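Local structure of carboxypeptidase A inhibitor (Ascaris suum, 3FJU) at residues B[15-20]-B[37-42]. The protein is a secreted inhibitor of metallocarboxypeptidases that blocks carboxypeptidase A. Numbering follows the deposited sequence.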
ATOM      1  N   LYS B  15      -7.737  12.195  32.225  1.00 12.94           N
ATOM      2  CA  LYS B  15      -7.091  13.467  31.903  1.00 12.77           C
ATOM      3  C   LYS B  15      -7.703  14.089  30.649  1.00 12.44           C
ATOM      4  O   LYS B  15      -8.257  13.381  29.801  1.00 12.21           O
ATOM      5  CB  LYS B  15      -5.578  13.294  31.756  1.00 13.65           C
ATOM      6  CG  LYS B  15      -4.877  12.598  32.927  1.00 15.88           C
ATOM      7  CD  LYS B  15      -5.122  13.279  34.287  1.00 18.21           C
ATOM      8  CE  LYS B  15      -4.297  12.603  35.395  1.00 20.63           C
ATOM      9  NZ  LYS B  15      -4.404  13.309  36.729  1.00 22.93           N
ATOM     10  N   CYS B  16      -7.598  15.415  30.551  1.00 12.54           N
ATOM     11  CA  CYS B  16      -8.043  16.149  29.373  1.00 12.76           C
ATOM     12  C   CYS B  16      -6.984  16.112  28.269  1.00 12.70           C
ATOM     13  O   CYS B  16      -5.857  16.603  28.443  1.00 13.04           O
ATOM     14  CB  CYS B  16      -8.381  17.594  29.721  1.00 13.38           C
ATOM     15  SG  CYS B  16      -9.320  18.391  28.395  1.00 15.83           S
ATOM     16  N   VAL B  17      -7.347  15.506  27.144  1.00 12.44           N
ATOM     17  CA  VAL B  17      -6.477  15.505  25.973  1.00 12.88           C
ATOM     18  C   VAL B  17      -6.590  16.882  25.309  1.00 12.87           C
ATOM     19  O   VAL B  17      -7.652  17.255  24.797  1.00 13.40           O
ATOM     20  CB  VAL B  17      -6.839  14.361  24.996  1.00 12.01           C
ATOM     21  CG1 VAL B  17      -5.890  14.367  23.787  1.00 13.62           C
ATOM     22  CG2 VAL B  17      -6.750  13.002  25.718  1.00 13.43           C
ATOM     23  N   GLN B  18      -5.496  17.638  25.297  1.00 13.85           N
ATOM     24  CA  GLN B  18      -5.597  19.023  24.838  1.00 14.70           C
ATOM     25  C   GLN B  18      -5.817  19.189  23.342  1.00 14.53           C
ATOM     26  O   GLN B  18      -6.479  20.140  22.922  1.00 15.34           O
ATOM     27  CB  GLN B  18      -4.421  19.865  25.324  1.00 15.40           C
ATOM     28  CG  GLN B  18      -4.490  20.195  26.830  1.00 17.55           C
ATOM     29  CD  GLN B  18      -5.690  21.049  27.226  1.00 19.77           C
ATOM     30  OE1 GLN B  18      -6.155  21.900  26.464  1.00 22.61           O
ATOM     31  NE2 GLN B  18      -6.206  20.809  28.423  1.00 20.94           N
ATOM     32  N   LYS B  19      -5.305  18.254  22.546  1.00 14.80           N
ATOM     33  CA  LYS B  19      -5.437  18.370  21.101  1.00 14.74           C
ATOM     34  C   LYS B  19      -6.910  18.348  20.657  1.00 13.99           C
ATOM     35  O   LYS B  19      -7.334  19.176  19.829  1.00 14.95           O
ATOM     36  CB  LYS B  19      -4.613  17.293  20.391  1.00 15.09           C
ATOM     37  CG  LYS B  19      -4.072  17.729  19.059  1.00 16.76           C
ATOM     38  CD  LYS B  19      -3.115  16.718  18.443  1.00 18.49           C
ATOM     39  CE  LYS B  19      -1.680  16.896  18.899  1.00 20.24           C
ATOM     40  NZ  LYS B  19      -0.726  16.229  17.956  1.00 20.28           N
ATOM     41  N   ASN B  20      -7.698  17.438  21.235  1.00 13.46           N
ATOM     42  CA  ASN B  20      -9.112  17.300  20.863  1.00 12.38           C
ATOM     43  C   ASN B  20     -10.138  17.596  21.970  1.00 12.51           C
ATOM     44  O   ASN B  20     -11.328  17.450  21.761  1.00 12.60           O
ATOM     45  CB  ASN B  20      -9.387  15.949  20.169  1.00 12.58           C
ATOM     46  CG  ASN B  20      -9.110  14.741  21.072  1.00 12.69           C
ATOM     47  OD1 ASN B  20      -8.586  14.882  22.181  1.00 12.90           O
ATOM     48  ND2 ASN B  20      -9.444  13.548  20.584  1.00 12.68           N
ATOM     49  N   PHE B  37       1.395   6.890  17.729  1.00 11.41           N
ATOM     50  CA  PHE B  37       1.836   8.299  17.728  1.00 11.02           C
ATOM     51  C   PHE B  37       0.688   9.276  17.470  1.00 11.03           C
ATOM     52  O   PHE B  37       0.772  10.197  16.645  1.00 11.13           O
ATOM     53  CB  PHE B  37       3.017   8.518  16.779  1.00 11.45           C
ATOM     54  CG  PHE B  37       4.252   7.793  17.219  1.00 10.97           C
ATOM     55  CD1 PHE B  37       4.390   6.430  16.987  1.00 10.61           C
ATOM     56  CD2 PHE B  37       5.269   8.467  17.911  1.00 12.31           C
ATOM     57  CE1 PHE B  37       5.512   5.732  17.439  1.00 10.33           C
ATOM     58  CE2 PHE B  37       6.411   7.787  18.335  1.00 13.42           C
ATOM     59  CZ  PHE B  37       6.529   6.409  18.089  1.00 11.85           C
ATOM     60  N   THR B  38      -0.398   9.041  18.196  1.00 10.18           N
ATOM     61  CA  THR B  38      -1.601   9.821  18.033  1.00 10.41           C
ATOM     62  C   THR B  38      -2.363   9.943  19.354  1.00 11.12           C
ATOM     63  O   THR B  38      -1.833   9.599  20.412  1.00 12.05           O
ATOM     64  CB  THR B  38      -2.486   9.185  16.947  1.00  9.91           C
ATOM     65  OG1 THR B  38      -3.504  10.104  16.550  1.00  9.46           O
ATOM     66  CG2 THR B  38      -3.097   7.852  17.422  1.00 10.23           C
ATOM     67  N   ILE B  39      -3.598  10.431  19.267  1.00 10.17           N
ATOM     68  CA  ILE B  39      -4.420  10.717  20.449  1.00 11.16           C
ATOM     69  C   ILE B  39      -5.642   9.813  20.488  1.00 10.90           C
ATOM     70  O   ILE B  39      -6.043   9.259  19.461  1.00 11.33           O
ATOM     71  CB  ILE B  39      -4.869  12.208  20.478  1.00 10.67           C
ATOM     72  CG1 ILE B  39      -5.789  12.529  19.280  1.00 11.59           C
ATOM     73  CG2 ILE B  39      -3.624  13.129  20.566  1.00 13.29           C
ATOM     74  CD1 ILE B  39      -6.269  14.002  19.172  1.00 11.70           C
ATOM     75  N   PRO B  40      -6.236   9.643  21.681  1.00 10.62           N
ATOM     76  CA  PRO B  40      -7.458   8.851  21.796  1.00 10.13           C
ATOM     77  C   PRO B  40      -8.677   9.563  21.235  1.00 10.65           C
ATOM     78  O   PRO B  40      -8.692  10.793  21.075  1.00 11.02           O
ATOM     79  CB  PRO B  40      -7.652   8.712  23.317  1.00 10.69           C
ATOM     80  CG  PRO B  40      -6.395   9.111  23.925  1.00 11.09           C
ATOM     81  CD  PRO B  40      -5.787  10.116  22.997  1.00 11.09           C
ATOM     82  N   CYS B  41      -9.720   8.779  20.999  1.00 10.51           N
ATOM     83  CA  CYS B  41     -10.985   9.294  20.523  1.00 11.00           C
ATOM     84  C   CYS B  41     -12.083   8.316  20.917  1.00 11.33           C
ATOM     85  O   CYS B  41     -11.824   7.131  21.186  1.00 11.34           O
ATOM     86  CB  CYS B  41     -10.960   9.451  19.004  1.00 10.91           C
ATOM     87  SG  CYS B  41     -10.373   7.940  18.149  1.00 11.65           S
ATOM     88  N   LYS B  42     -13.313   8.820  20.914  1.00 12.65           N
ATOM     89  CA  LYS B  42     -14.507   8.002  21.124  1.00 13.91           C
ATOM     90  C   LYS B  42     -15.269   7.809  19.826  1.00 14.19           C
ATOM     91  O   LYS B  42     -15.921   6.773  19.641  1.00 16.08           O
ATOM     92  CB  LYS B  42     -15.405   8.648  22.181  1.00 14.58           C
ATOM     93  CG  LYS B  42     -14.743   8.895  23.524  1.00 17.41           C
ATOM     94  CD  LYS B  42     -14.406   7.610  24.248  1.00 20.79           C
ATOM     95  CE  LYS B  42     -14.447   7.834  25.761  1.00 22.47           C
ATOM     96  NZ  LYS B  42     -13.507   6.918  26.437  1.00 22.76           N
TER
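Asn20 supplies the polar link between 15-20 and 37-42: its ND2 donates to the O of Pro40 at 2.9 Å, with an N-H...O angle of 146°. The carbonyl oxygen is met almost end-on, at a C=O...N angle of 165°, and lies close to the plane of the Asn20 side-chain amide. ND2 also bonds to the backbone O of Asp46, so two backbone carbonyls are gripped by one buried nitrogen, which probably fixes the turn of the amide. CG of Asn20 sits between its backbone N and carbonyl carbon (chi1 63°), which directs the amide at 37-42.

Strands 15-17 and 22-24 form a beta hairpin, whose turn includes Asn20; helix 26-36 leads to 37-42, in the loop that precedes the C-terminal hairpin of strands 55-57 and 60-62. The contact thus joins the two disulfide-bonded halves near the centre of the chain, with Cys16 bonded to Cys4 and Cys41 to Cys56.

The apolar contacts lie to one side of the Asn20 amide plane. CD1 of Ile39 rests over one face of the amide, 3.5 Å from CG of Asn20 and 3.9 Å from CB of Lys19. Deeper in, the methyls of Val17 divide their partners: CG1 lies 4.1 Å from CB of Ile39, and CG2 4.1 Å from CD of Pro40. Ile29 of helix 26-36 touches both Val17 and Pro40, and Trp50 packs against Ile39.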